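Local coordinates for protein L-threonine-O-3-phosphate decarboxylase (Porphyromonas gingivalis, PDB 3FKD) that probably decarboxylates L-threonine O-3-phosphate with the help of pyridoxal 5'-phosphate, as a member of the class I and II aminotransferase family, at residues Ala78-Ile83 with Ala100-Ala105. Sequence-based numbering, arbitrary orientation.
Sequences AAFYQI and AEYEDA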
ATOM      1  N   ALA A  78       3.805  -0.523   6.489  1.00 18.66           N
ATOM      2  CA  ALA A  78       3.855   0.815   5.890  1.00 19.04           C
ATOM      3  C   ALA A  78       4.091   1.911   6.924  1.00 18.60           C
ATOM      4  O   ALA A  78       4.962   2.771   6.728  1.00 19.17           O
ATOM      5  CB  ALA A  78       2.597   1.129   5.029  1.00 17.71           C
ATOM      6  N   ALA A  79       3.315   1.879   8.007  1.00 17.58           N
ATOM      7  CA  ALA A  79       3.480   2.825   9.112  1.00 17.35           C
ATOM      8  C   ALA A  79       4.911   2.907   9.682  1.00 18.21           C
ATOM      9  O   ALA A  79       5.315   3.968  10.109  1.00 17.31           O
ATOM     10  CB  ALA A  79       2.495   2.532  10.222  1.00 15.74           C
ATOM     11  N   PHE A  80       5.652   1.790   9.710  1.00 18.14           N
ATOM     12  CA  PHE A  80       6.991   1.764  10.316  1.00 18.95           C
ATOM     13  C   PHE A  80       7.959   2.553   9.450  1.00 20.65           C
ATOM     14  O   PHE A  80       8.788   3.307   9.942  1.00 20.66           O
ATOM     15  CB  PHE A  80       7.507   0.330  10.494  1.00 18.07           C
ATOM     16  CG  PHE A  80       6.699  -0.473  11.432  1.00 17.31           C
ATOM     17  CD1 PHE A  80       6.354   0.039  12.674  1.00 17.64           C
ATOM     18  CD2 PHE A  80       6.268  -1.732  11.084  1.00 17.28           C
ATOM     19  CE1 PHE A  80       5.599  -0.681  13.527  1.00 17.72           C
ATOM     20  CE2 PHE A  80       5.521  -2.473  11.947  1.00 15.92           C
ATOM     21  CZ  PHE A  80       5.185  -1.952  13.164  1.00 18.03           C
ATOM     22  N   TYR A  81       7.818   2.336   8.149  1.00 20.01           N
ATOM     23  CA  TYR A  81       8.519   3.041   7.113  1.00 20.23           C
ATOM     24  C   TYR A  81       8.139   4.536   7.036  1.00 24.50           C
ATOM     25  O   TYR A  81       9.008   5.404   6.870  1.00 24.67           O
ATOM     26  CB  TYR A  81       8.185   2.339   5.814  1.00 19.30           C
ATOM     27  CG  TYR A  81       8.990   1.091   5.602  1.00 21.96           C
ATOM     28  CD1 TYR A  81      10.255   1.143   4.999  1.00 23.16           C
ATOM     29  CD2 TYR A  81       8.525  -0.137   6.026  1.00 20.77           C
ATOM     30  CE1 TYR A  81      11.009   0.003   4.809  1.00 20.44           C
ATOM     31  CE2 TYR A  81       9.261  -1.283   5.812  1.00 21.20           C
ATOM     32  CZ  TYR A  81      10.503  -1.196   5.204  1.00 22.40           C
ATOM     33  OH  TYR A  81      11.233  -2.338   5.013  1.00 25.38           O
ATOM     34  N   GLN A  82       6.848   4.852   7.122  1.00 21.85           N
ATOM     35  CA  GLN A  82       6.501   6.252   7.082  1.00 23.32           C
ATOM     36  C   GLN A  82       7.064   7.020   8.286  1.00 24.17           C
ATOM     37  O   GLN A  82       7.346   8.219   8.182  1.00 25.00           O
ATOM     38  CB  GLN A  82       4.994   6.467   6.957  1.00 24.04           C
ATOM     39  CG  GLN A  82       4.643   7.620   6.001  1.00 23.61           C
ATOM     40  CD  GLN A  82       3.234   8.150   6.188  1.00 26.00           C
ATOM     41  OE1 GLN A  82       2.250   7.415   6.076  1.00 26.71           O
ATOM     42  NE2 GLN A  82       3.128   9.434   6.473  1.00 27.84           N
ATOM     43  N   ILE A  83       7.190   6.338   9.427  1.00 23.32           N
ATOM     44  CA  ILE A  83       7.721   6.942  10.658  1.00 23.02           C
ATOM     45  C   ILE A  83       9.245   7.151  10.547  1.00 22.78           C
ATOM     46  O   ILE A  83       9.752   8.236  10.819  1.00 23.98           O
ATOM     47  CB  ILE A  83       7.412   6.052  11.896  1.00 22.97           C
ATOM     48  CG1 ILE A  83       5.906   6.044  12.236  1.00 21.85           C
ATOM     49  CG2 ILE A  83       8.240   6.472  13.107  1.00 23.04           C
ATOM     50  CD1 ILE A  83       5.592   5.188  13.469  1.00 19.31           C
ATOM     51  N   ALA A 100      11.689  -7.789  11.600  1.00 22.34           N
ATOM     52  CA  ALA A 100      12.871  -7.296  10.866  1.00 23.91           C
ATOM     53  C   ALA A 100      12.597  -5.942  10.227  1.00 26.48           C
ATOM     54  O   ALA A 100      13.508  -5.205   9.780  1.00 26.14           O
ATOM     55  CB  ALA A 100      13.295  -8.317   9.795  1.00 24.25           C
ATOM     56  N   GLU A 101      11.311  -5.619  10.190  1.00 24.89           N
ATOM     57  CA  GLU A 101      10.858  -4.411   9.550  1.00 24.18           C
ATOM     58  C   GLU A 101      11.139  -3.119  10.314  1.00 23.70           C
ATOM     59  O   GLU A 101      11.188  -2.062   9.693  1.00 25.27           O
ATOM     60  CB  GLU A 101       9.387  -4.560   9.162  1.00 25.54           C
ATOM     61  CG  GLU A 101       9.151  -5.778   8.237  1.00 25.09           C
ATOM     62  CD  GLU A 101       9.850  -5.633   6.900  1.00 27.23           C
ATOM     63  OE1 GLU A 101      10.029  -4.481   6.435  1.00 25.82           O
ATOM     64  OE2 GLU A 101      10.219  -6.681   6.318  1.00 29.92           O
ATOM     65  N   TYR A 102      11.317  -3.168  11.631  1.00 22.77           N
ATOM     66  CA  TYR A 102      11.774  -1.965  12.320  1.00 23.27           C
ATOM     67  C   TYR A 102      13.162  -1.629  11.801  1.00 24.14           C
ATOM     68  O   TYR A 102      13.442  -0.478  11.433  1.00 23.41           O
ATOM     69  CB  TYR A 102      11.797  -2.084  13.845  1.00 21.56           C
ATOM     70  CG  TYR A 102      10.632  -2.813  14.455  1.00 21.76           C
ATOM     71  CD1 TYR A 102       9.334  -2.708  13.910  1.00 20.18           C
ATOM     72  CD2 TYR A 102      10.818  -3.612  15.599  1.00 20.69           C
ATOM     73  CE1 TYR A 102       8.259  -3.391  14.495  1.00 20.56           C
ATOM     74  CE2 TYR A 102       9.767  -4.298  16.181  1.00 21.41           C
ATOM     75  CZ  TYR A 102       8.476  -4.196  15.625  1.00 21.54           C
ATOM     76  OH  TYR A 102       7.432  -4.885  16.207  1.00 19.50           O
ATOM     77  N   GLU A 103      14.010  -2.653  11.732  1.00 24.29           N
ATOM     78  CA  GLU A 103      15.362  -2.462  11.251  1.00 25.76           C
ATOM     79  C   GLU A 103      15.380  -1.938   9.809  1.00 26.39           C
ATOM     80  O   GLU A 103      16.017  -0.929   9.530  1.00 24.39           O
ATOM     81  CB  GLU A 103      16.173  -3.742  11.346  1.00 26.45           C
ATOM     82  CG  GLU A 103      17.655  -3.496  11.518  1.00 29.87           C
ATOM     83  CD  GLU A 103      18.517  -4.749  11.269  1.00 33.55           C
ATOM     84  OE1 GLU A 103      18.262  -5.810  11.887  1.00 30.52           O
ATOM     85  OE2 GLU A 103      19.468  -4.660  10.446  1.00 37.20           O
ATOM     86  N   ASP A 104      14.681  -2.632   8.912  1.00 26.14           N
ATOM     87  CA  ASP A 104      14.711  -2.307   7.499  1.00 25.52           C
ATOM     88  C   ASP A 104      14.267  -0.886   7.295  1.00 24.95           C
ATOM     89  O   ASP A 104      14.867  -0.176   6.506  1.00 24.06           O
ATOM     90  CB  ASP A 104      13.829  -3.245   6.679  1.00 27.13           C
ATOM     91  CG  ASP A 104      14.269  -4.690   6.770  1.00 31.75           C
ATOM     92  OD1 ASP A 104      15.491  -4.937   6.979  1.00 36.73           O
ATOM     93  OD2 ASP A 104      13.395  -5.585   6.641  1.00 30.29           O
ATOM     94  N   ALA A 105      13.241  -0.467   8.033  1.00 24.38           N
ATOM     95  CA  ALA A 105      12.778   0.921   7.952  1.00 25.85           C
ATOM     96  C   ALA A 105      13.860   1.919   8.326  1.00 24.67           C
ATOM     97  O   ALA A 105      14.126   2.873   7.588  1.00 25.44           O
ATOM     98  CB  ALA A 105      11.533   1.156   8.805  1.00 22.99           C
TER
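Ala105 sits at the apolar centre, its methyl set over the Tyr81 ring and against the backbone and CB of Phe80. Ala105 CB lies 4.0 Å from the centroid of the Tyr81 ring and almost on the ring normal, a CH-pi contact, and 3.7 Å from the backbone carbonyl oxygen Phe80 O. Tyr102 turns its ring edge onto the face of Phe80, a T-shaped pair with centroids 5.1 Å apart and planes at 77°; Tyr102 CE1 does the touching, off-centre near Phe80 CZ. The polar edge belongs to Tyr81, whose hydroxyl donates to Glu101, OH to OE1 2.8 Å, meeting the oxygen nearly along its C-O axis. A bend in the Glu101 chain (chi2 -64°) brings that carboxylate back beside the ring edge, while Asp104 CB packs against the same hydroxyl. Beyond the pair, Tyr102 OH hydrogen-bonds to Asp166, and Thr224 and Pro225 of the second subunit pack on Tyr81 and Glu101, respectively. Segments 78-83 and 100-105 run roughly parallel, axes 30° apart and 8.9 Å at closest approach. Their helices, 75-86 and 100-108, lie on the seven-stranded mixed sheet of the PLP-dependent aminotransferase fold: Phe80 and Tyr102 both rest on Trp134 of strand 132-136, and Phe80 reaches Val192 of strand 189-194.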